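Local coordinates for protein glycosyl transferase (Staphylococcus aureus, PDB 5U02) that belongs to the TarS-type glycosyltransferases and combines here a helical linker domain with beta-rich C-terminal domains, at residues F5-M9 against H37-T43; Q55-N60 against K91-R97. All coordinates share one frame; numbering follows the deposited sequence.

Both contacts belong to the all-helical part of the TarS linker region, about 15 Å apart centre to centre, and they hold different helices. Contact 1 joins helix 2-17 to the end of helix 23-40 and the loop after it; it is mostly buried, with aromatic rings, a histidine and a hydroxyl pair inside and Arg42 at the exposed edge. Contact 2 brings helix 56-68 against the start of helix 93-105. It is only partly buried: two isoleucines carry it, while Lys91 and Arg97 reach polar partners on either side of them. Tyr6 and Arg42 of contact 1 pack on Trp58, and Phe38 and Thr43 on Tyr96, so the two contacts touch directly.

Contact 1. Residues F5-M9 against H37-T43; sequences FYEVM and HFSFSRT
Phe5 and Arg42 meet ring to guanidinium, and the phenylalanine is the side chain to follow. Its CB already lies 3.8 Å from Arg42 NH1. CG is anti to the backbone N (chi1 173°), which sends the ring off helix 2-17 toward the opposing segment. There CD1 comes within 3.2 Å of the same NH1, which stands over one face near the rim. CG also lies under that nitrogen, and CE1 sits between it and His37 CE1. The guanidinium is nearly upright on the ring, 78° between the planes, and its CZ is 4.8 Å from the Phe5 ring centroid in a cation-pi contact. Met9 CG backs the opposite face, leaving the ring clasped between methionine and arginine. At the far end Phe5 CZ reaches the edge of the His37 imidazole, 3.9 Å from its CE1.

Met9 and His37 point at each other from opposite directions, with Met9 CE 3.2 Å from His37 ND1. Bends at chi2 and chi3 bring the methyl there, and the sulfur lies obliquely to the imidazole ring. Next to it Tyr6 takes Phe5 CD1 over the centre of one face and turns its edge to His37 and Thr43. Its OH is hydrogen-bonded to Thr43 OG1 at 3.1 Å, either hydroxyl being a possible donor. The loop that presents Thr43 is shaped by an ST turn in which Ser41 OG accepts from Thr43 N at 3.1 Å.

The contact thus ties two consecutive helices, 2-17 and 23-40, at the latter's C-terminal end. Helix 56-68 lies against it through Trp58, Ala61 and Leu62, which touch Tyr6, while Tyr96 of helix 93-105 meets both Phe38 and Thr43.

Contact 2. Residues Q55-N60 against K91-R97; sequences QPQWIN and KDIDNYR
Ile59 and Lys91 bring the two backbones to 5.5 Å between CA atoms, while the short axes of helix 56-60 and helix 93-97 pass 10.8 Å apart at 94°, almost perpendicular. Ile59 points from helix 56-68 into the turn at Lys91 and the start of helix 93-105: CG1 rests 3.6 Å from Lys91 CA, CG2 packs on Ile93 CB, and CD1 approaches the Tyr96 ring obliquely, 4.0 Å from its CD2. Ile93 slides past it in the other direction. Its CG1-CD1 arm is fully extended (chi2 180°), laying CD1 across the base of Gln55, only 3.3 Å from CB.

Polar pairs flank the isoleucines. Gln55 OE1 meets the edge of the Arg97 guanidinium, 2.7 Å from NH1, but the bond is weak because the N-H points poorly, 120° at the hydrogen; Gln55 NE2 adds a weak bond to Ser47 O. On the other side of Ile59, the lysine chain runs past Asn60 CA to its carbonyl, and Lys91 NZ donates to Asn60 O at 2.7 Å, approaching at a normal bent angle to the C=O bond and somewhat tilted from the carbonyl plane.

Lys91, just after helix 82-89, closes it in a Schellman motif, and Asp92 N-caps the next, its OD1 accepting from Asn95 N at 3.2 Å. A Schellman turn followed directly by an N-cap makes a tight link between helix 82-89 and helix 93-105, here packed against a nearly perpendicular helix of the linker domain.

Contact 1. Residues F5-M9 against H37-T43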
loop_
_atom_site.group_PDB
_atom_site.type_symbol
_atom_site.label_atom_id
_atom_site.label_comp_id
_atom_site.label_asym_id
_atom_site.label_seq_id
_atom_site.Cartn_x
_atom_site.Cartn_y
_atom_site.Cartn_z
ATOM N N PHE A 5 -8.472 38.461 -34.651
ATOM C CA PHE A 5 -8.436 38.450 -33.191
ATOM C C PHE A 5 -7.031 38.725 -32.667
ATOM O O PHE A 5 -6.813 39.659 -31.890
ATOM C CB PHE A 5 -8.951 37.101 -32.667
ATOM C CG PHE A 5 -8.793 36.922 -31.177
ATOM C CD1 PHE A 5 -8.248 35.759 -30.653
ATOM C CD2 PHE A 5 -9.197 37.918 -30.305
ATOM C CE1 PHE A 5 -8.112 35.599 -29.286
ATOM C CE2 PHE A 5 -9.063 37.769 -28.937
ATOM C CZ PHE A 5 -8.520 36.609 -28.427
ATOM N N TYR A 6 -6.065 37.894 -33.055
ATOM C CA TYR A 6 -4.704 38.029 -32.550
ATOM C C TYR A 6 -4.024 39.284 -33.067
ATOM O O TYR A 6 -3.033 39.729 -32.476
ATOM C CB TYR A 6 -3.883 36.790 -32.917
ATOM C CG TYR A 6 -4.364 35.538 -32.228
ATOM C CD1 TYR A 6 -4.351 35.447 -30.843
ATOM C CD2 TYR A 6 -4.809 34.442 -32.955
ATOM C CE1 TYR A 6 -4.779 34.308 -30.198
ATOM C CE2 TYR A 6 -5.237 33.288 -32.317
ATOM C CZ TYR A 6 -5.217 33.229 -30.937
ATOM O OH TYR A 6 -5.640 32.091 -30.290
ATOM N N GLU A 7 -4.525 39.842 -34.171
ATOM C CA GLU A 7 -4.189 41.211 -34.543
ATOM C C GLU A 7 -4.383 42.166 -33.376
ATOM O O GLU A 7 -3.498 42.966 -33.051
ATOM C CB GLU A 7 -5.065 41.656 -35.709
ATOM C CG GLU A 7 -4.997 43.131 -36.009
ATOM C CD GLU A 7 -3.610 43.560 -36.500
ATOM O OE1 GLU A 7 -3.157 42.985 -37.502
ATOM O OE2 GLU A 7 -3.046 44.476 -35.881
ATOM N N VAL A 8 -5.563 42.104 -32.755
ATOM C CA VAL A 8 -5.935 42.998 -31.663
ATOM C C VAL A 8 -5.046 42.781 -30.448
ATOM O O VAL A 8 -4.500 43.738 -29.880
ATOM C CB VAL A 8 -7.426 42.787 -31.334
ATOM C CG1 VAL A 8 -7.852 43.525 -30.065
ATOM C CG2 VAL A 8 -8.263 43.225 -32.527
ATOM N N MET A 9 -4.882 41.525 -30.033
ATOM C CA MET A 9 -4.079 41.237 -28.850
ATOM C C MET A 9 -2.632 41.653 -29.050
ATOM O O MET A 9 -1.933 41.972 -28.081
ATOM C CB MET A 9 -4.166 39.754 -28.518
ATOM C CG MET A 9 -5.550 39.211 -28.701
ATOM S SD MET A 9 -6.593 39.631 -27.296
ATOM C CE MET A 9 -5.613 39.110 -25.896
ATOM N N HIS A 37 -5.007 35.391 -20.403
ATOM C CA HIS A 37 -5.483 35.144 -21.760
ATOM C C HIS A 37 -5.313 33.677 -22.161
ATOM O O HIS A 37 -6.203 33.088 -22.783
ATOM C CB HIS A 37 -4.744 36.088 -22.714
ATOM C CG HIS A 37 -4.769 35.664 -24.151
ATOM N ND1 HIS A 37 -5.788 35.989 -25.023
ATOM C CD2 HIS A 37 -3.875 34.952 -24.873
ATOM C CE1 HIS A 37 -5.519 35.494 -26.220
ATOM N NE2 HIS A 37 -4.365 34.857 -26.153
ATOM N N PHE A 38 -4.158 33.075 -21.839
ATOM C CA PHE A 38 -3.965 31.648 -22.091
ATOM C C PHE A 38 -4.812 30.790 -21.157
ATOM O O PHE A 38 -5.077 29.627 -21.473
ATOM C CB PHE A 38 -2.474 31.237 -21.960
ATOM C CG PHE A 38 -1.614 31.467 -23.223
ATOM C CD1 PHE A 38 -0.992 32.681 -23.462
ATOM C CD2 PHE A 38 -1.387 30.447 -24.134
ATOM C CE1 PHE A 38 -0.218 32.900 -24.584
ATOM C CE2 PHE A 38 -0.608 30.662 -25.263
ATOM C CZ PHE A 38 -0.023 31.893 -25.481
ATOM N N SER A 39 -5.241 31.327 -20.018
ATOM C CA SER A 39 -6.049 30.550 -19.090
ATOM C C SER A 39 -7.543 30.686 -19.350
ATOM O O SER A 39 -8.305 29.777 -19.005
ATOM C CB SER A 39 -5.745 30.962 -17.645
ATOM O OG SER A 39 -4.433 30.586 -17.268
ATOM N N PHE A 40 -7.985 31.789 -19.959
ATOM C CA PHE A 40 -9.411 32.084 -20.016
ATOM C C PHE A 40 -9.894 32.581 -21.376
ATOM O O PHE A 40 -10.986 33.153 -21.452
ATOM C CB PHE A 40 -9.771 33.108 -18.930
ATOM C CG PHE A 40 -9.173 32.791 -17.590
ATOM C CD1 PHE A 40 -9.601 31.686 -16.876
ATOM C CD2 PHE A 40 -8.164 33.579 -17.056
ATOM C CE1 PHE A 40 -9.044 31.376 -15.650
ATOM C CE2 PHE A 40 -7.602 33.276 -15.830
ATOM C CZ PHE A 40 -8.040 32.169 -15.129
ATOM N N SER A 41 -9.137 32.371 -22.445
ATOM C CA SER A 41 -9.555 32.820 -23.769
ATOM C C SER A 41 -9.638 31.636 -24.726
ATOM O O SER A 41 -9.470 30.475 -24.338
ATOM C CB SER A 41 -8.597 33.876 -24.322
ATOM O OG SER A 41 -7.400 33.261 -24.770
ATOM N N ARG A 42 -9.910 31.961 -25.995
ATOM C CA ARG A 42 -9.906 30.996 -27.087
ATOM C C ARG A 42 -8.597 30.234 -27.199
ATOM O O ARG A 42 -8.589 29.127 -27.751
ATOM C CB ARG A 42 -10.154 31.719 -28.411
ATOM C CG ARG A 42 -11.505 31.494 -29.019
ATOM C CD ARG A 42 -11.440 31.907 -30.476
ATOM N NE ARG A 42 -12.546 32.756 -30.900
ATOM C CZ ARG A 42 -12.451 34.070 -31.089
ATOM N NH1 ARG A 42 -11.295 34.690 -30.885
ATOM N NH2 ARG A 42 -13.511 34.765 -31.481
ATOM N N THR A 43 -7.498 30.803 -26.701
ATOM C CA THR A 43 -6.188 30.205 -26.918
ATOM C C THR A 43 -6.006 28.922 -26.108
ATOM O O THR A 43 -5.252 28.036 -26.524
ATOM C CB THR A 43 -5.095 31.228 -26.583
ATOM O OG1 THR A 43 -5.367 32.463 -27.260
ATOM C CG2 THR A 43 -3.725 30.737 -27.030
#

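Contact 2. Residues Q55-N60 against K91-R97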
loop_
_atom_site.group_PDB
_atom_site.type_symbol
_atom_site.label_atom_id
_atom_site.label_comp_id
_atom_site.label_asym_id
_atom_site.label_seq_id
_atom_site.Cartn_x
_atom_site.Cartn_y
_atom_site.Cartn_z
ATOM N N GLN A 55 -6.293 24.591 -37.664
ATOM C CA GLN A 55 -5.315 25.002 -36.667
ATOM C C GLN A 55 -4.056 25.612 -37.279
ATOM O O GLN A 55 -3.476 26.526 -36.678
ATOM C CB GLN A 55 -4.955 23.816 -35.775
ATOM C CG GLN A 55 -6.116 23.241 -35.011
ATOM C CD GLN A 55 -5.728 21.997 -34.239
ATOM O OE1 GLN A 55 -4.554 21.762 -33.974
ATOM N NE2 GLN A 55 -6.714 21.195 -33.871
ATOM N N PRO A 56 -3.571 25.131 -38.448
ATOM C CA PRO A 56 -2.542 25.896 -39.165
ATOM C C PRO A 56 -2.889 27.371 -39.294
ATOM O O PRO A 56 -2.029 28.230 -39.086
ATOM C CB PRO A 56 -2.491 25.203 -40.529
ATOM C CG PRO A 56 -2.766 23.780 -40.204
ATOM C CD PRO A 56 -3.719 23.778 -39.024
ATOM N N GLN A 57 -4.152 27.670 -39.616
ATOM C CA GLN A 57 -4.615 29.054 -39.690
ATOM C C GLN A 57 -4.545 29.761 -38.340
ATOM O O GLN A 57 -4.491 30.996 -38.298
ATOM C CB GLN A 57 -6.051 29.096 -40.226
ATOM C CG GLN A 57 -6.573 30.490 -40.544
ATOM C CD GLN A 57 -8.076 30.527 -40.754
ATOM O OE1 GLN A 57 -8.763 29.516 -40.610
ATOM N NE2 GLN A 57 -8.595 31.701 -41.096
ATOM N N TRP A 58 -4.538 29.010 -37.240
ATOM C CA TRP A 58 -4.509 29.620 -35.915
ATOM C C TRP A 58 -3.097 30.006 -35.495
ATOM O O TRP A 58 -2.891 31.075 -34.909
ATOM C CB TRP A 58 -5.110 28.661 -34.892
ATOM C CG TRP A 58 -6.593 28.728 -34.791
ATOM C CD1 TRP A 58 -7.499 28.415 -35.761
ATOM C CD2 TRP A 58 -7.350 29.117 -33.643
ATOM N NE1 TRP A 58 -8.777 28.595 -35.290
ATOM C CE2 TRP A 58 -8.712 29.025 -33.991
ATOM C CE3 TRP A 58 -7.009 29.538 -32.355
ATOM C CZ2 TRP A 58 -9.731 29.339 -33.097
ATOM C CZ3 TRP A 58 -8.021 29.847 -31.471
ATOM C CH2 TRP A 58 -9.364 29.743 -31.845
ATOM N N ILE A 59 -2.115 29.149 -35.780
ATOM C CA ILE A 59 -0.784 29.343 -35.223
ATOM C C ILE A 59 -0.042 30.488 -35.901
ATOM O O ILE A 59 0.867 31.068 -35.296
ATOM C CB ILE A 59 0.000 28.015 -35.294
ATOM C CG1 ILE A 59 1.303 28.101 -34.492
ATOM C CG2 ILE A 59 0.260 27.611 -36.740
ATOM C CD1 ILE A 59 1.102 28.200 -32.998
ATOM N N ASN A 60 -0.411 30.855 -37.134
ATOM C CA ASN A 60 0.237 31.997 -37.775
ATOM C C ASN A 60 -0.054 33.280 -37.006
ATOM O O ASN A 60 0.865 34.030 -36.654
ATOM C CB ASN A 60 -0.218 32.165 -39.230
ATOM C CG ASN A 60 -0.631 30.914 -39.876
ATOM O OD1 ASN A 60 -1.778 30.672 -40.001
ATOM N ND2 ASN A 60 0.293 30.125 -40.309
ATOM N N LYS A 91 5.820 29.188 -34.763
ATOM C CA LYS A 91 4.648 28.747 -35.524
ATOM C C LYS A 91 4.730 27.255 -35.836
ATOM O O LYS A 91 4.596 26.805 -36.975
ATOM C CB LYS A 91 4.472 29.584 -36.787
ATOM C CG LYS A 91 4.736 31.060 -36.554
ATOM C CD LYS A 91 4.318 31.899 -37.743
ATOM C CE LYS A 91 4.204 33.366 -37.355
ATOM N NZ LYS A 91 3.136 34.075 -38.114
ATOM N N ASP A 92 4.950 26.496 -34.771
ATOM C CA ASP A 92 5.187 25.058 -34.813
ATOM C C ASP A 92 4.024 24.387 -34.092
ATOM O O ASP A 92 4.033 24.269 -32.864
ATOM C CB ASP A 92 6.525 24.740 -34.151
ATOM C CG ASP A 92 6.936 23.296 -34.311
ATOM O OD1 ASP A 92 6.086 22.451 -34.661
ATOM O OD2 ASP A 92 8.125 23.011 -34.072
ATOM N N ILE A 93 3.022 23.943 -34.855
ATOM C CA ILE A 93 1.807 23.411 -34.247
ATOM C C ILE A 93 1.812 21.893 -34.135
ATOM O O ILE A 93 0.971 21.336 -33.411
ATOM C CB ILE A 93 0.546 23.888 -34.998
ATOM C CG1 ILE A 93 -0.638 23.920 -34.035
ATOM C CG2 ILE A 93 0.256 22.982 -36.186
ATOM C CD1 ILE A 93 -1.894 24.373 -34.654
ATOM N N ASP A 94 2.729 21.201 -34.815
ATOM C CA ASP A 94 2.955 19.797 -34.482
ATOM C C ASP A 94 3.469 19.670 -33.056
ATOM O O ASP A 94 3.061 18.768 -32.315
ATOM C CB ASP A 94 3.941 19.155 -35.464
ATOM C CG ASP A 94 4.322 17.730 -35.065
ATOM O OD1 ASP A 94 5.304 17.557 -34.307
ATOM O OD2 ASP A 94 3.626 16.791 -35.508
ATOM N N ASN A 95 4.356 20.580 -32.652
ATOM C CA ASN A 95 4.863 20.604 -31.287
ATOM C C ASN A 95 3.936 21.359 -30.344
ATOM O O ASN A 95 3.851 21.007 -29.164
ATOM C CB ASN A 95 6.258 21.230 -31.253
ATOM C CG ASN A 95 7.319 20.329 -31.853
ATOM O OD1 ASN A 95 7.982 20.685 -32.828
ATOM N ND2 ASN A 95 7.501 19.161 -31.255
ATOM N N TYR A 96 3.255 22.400 -30.830
ATOM C CA TYR A 96 2.311 23.120 -29.979
ATOM C C TYR A 96 1.211 22.192 -29.483
ATOM O O TYR A 96 0.889 22.175 -28.289
ATOM C CB TYR A 96 1.705 24.307 -30.730
ATOM C CG TYR A 96 0.935 25.271 -29.846
ATOM C CD1 TYR A 96 -0.360 24.986 -29.426
ATOM C CD2 TYR A 96 1.503 26.469 -29.439
ATOM C CE1 TYR A 96 -1.057 25.860 -28.619
ATOM C CE2 TYR A 96 0.812 27.354 -28.638
ATOM C CZ TYR A 96 -0.470 27.048 -28.233
ATOM O OH TYR A 96 -1.160 27.932 -27.432
ATOM N N ARG A 97 0.607 21.422 -30.390
ATOM C CA ARG A 97 -0.407 20.473 -29.953
ATOM C C ARG A 97 0.210 19.406 -29.063
ATOM O O ARG A 97 -0.332 19.101 -27.994
ATOM C CB ARG A 97 -1.114 19.848 -31.154
ATOM C CG ARG A 97 -2.283 18.963 -30.755
ATOM C CD ARG A 97 -3.040 18.418 -31.959
ATOM N NE ARG A 97 -2.155 18.064 -33.058
ATOM C CZ ARG A 97 -2.140 18.675 -34.241
ATOM N NH1 ARG A 97 -2.979 19.673 -34.496
ATOM N NH2 ARG A 97 -1.290 18.278 -35.181
#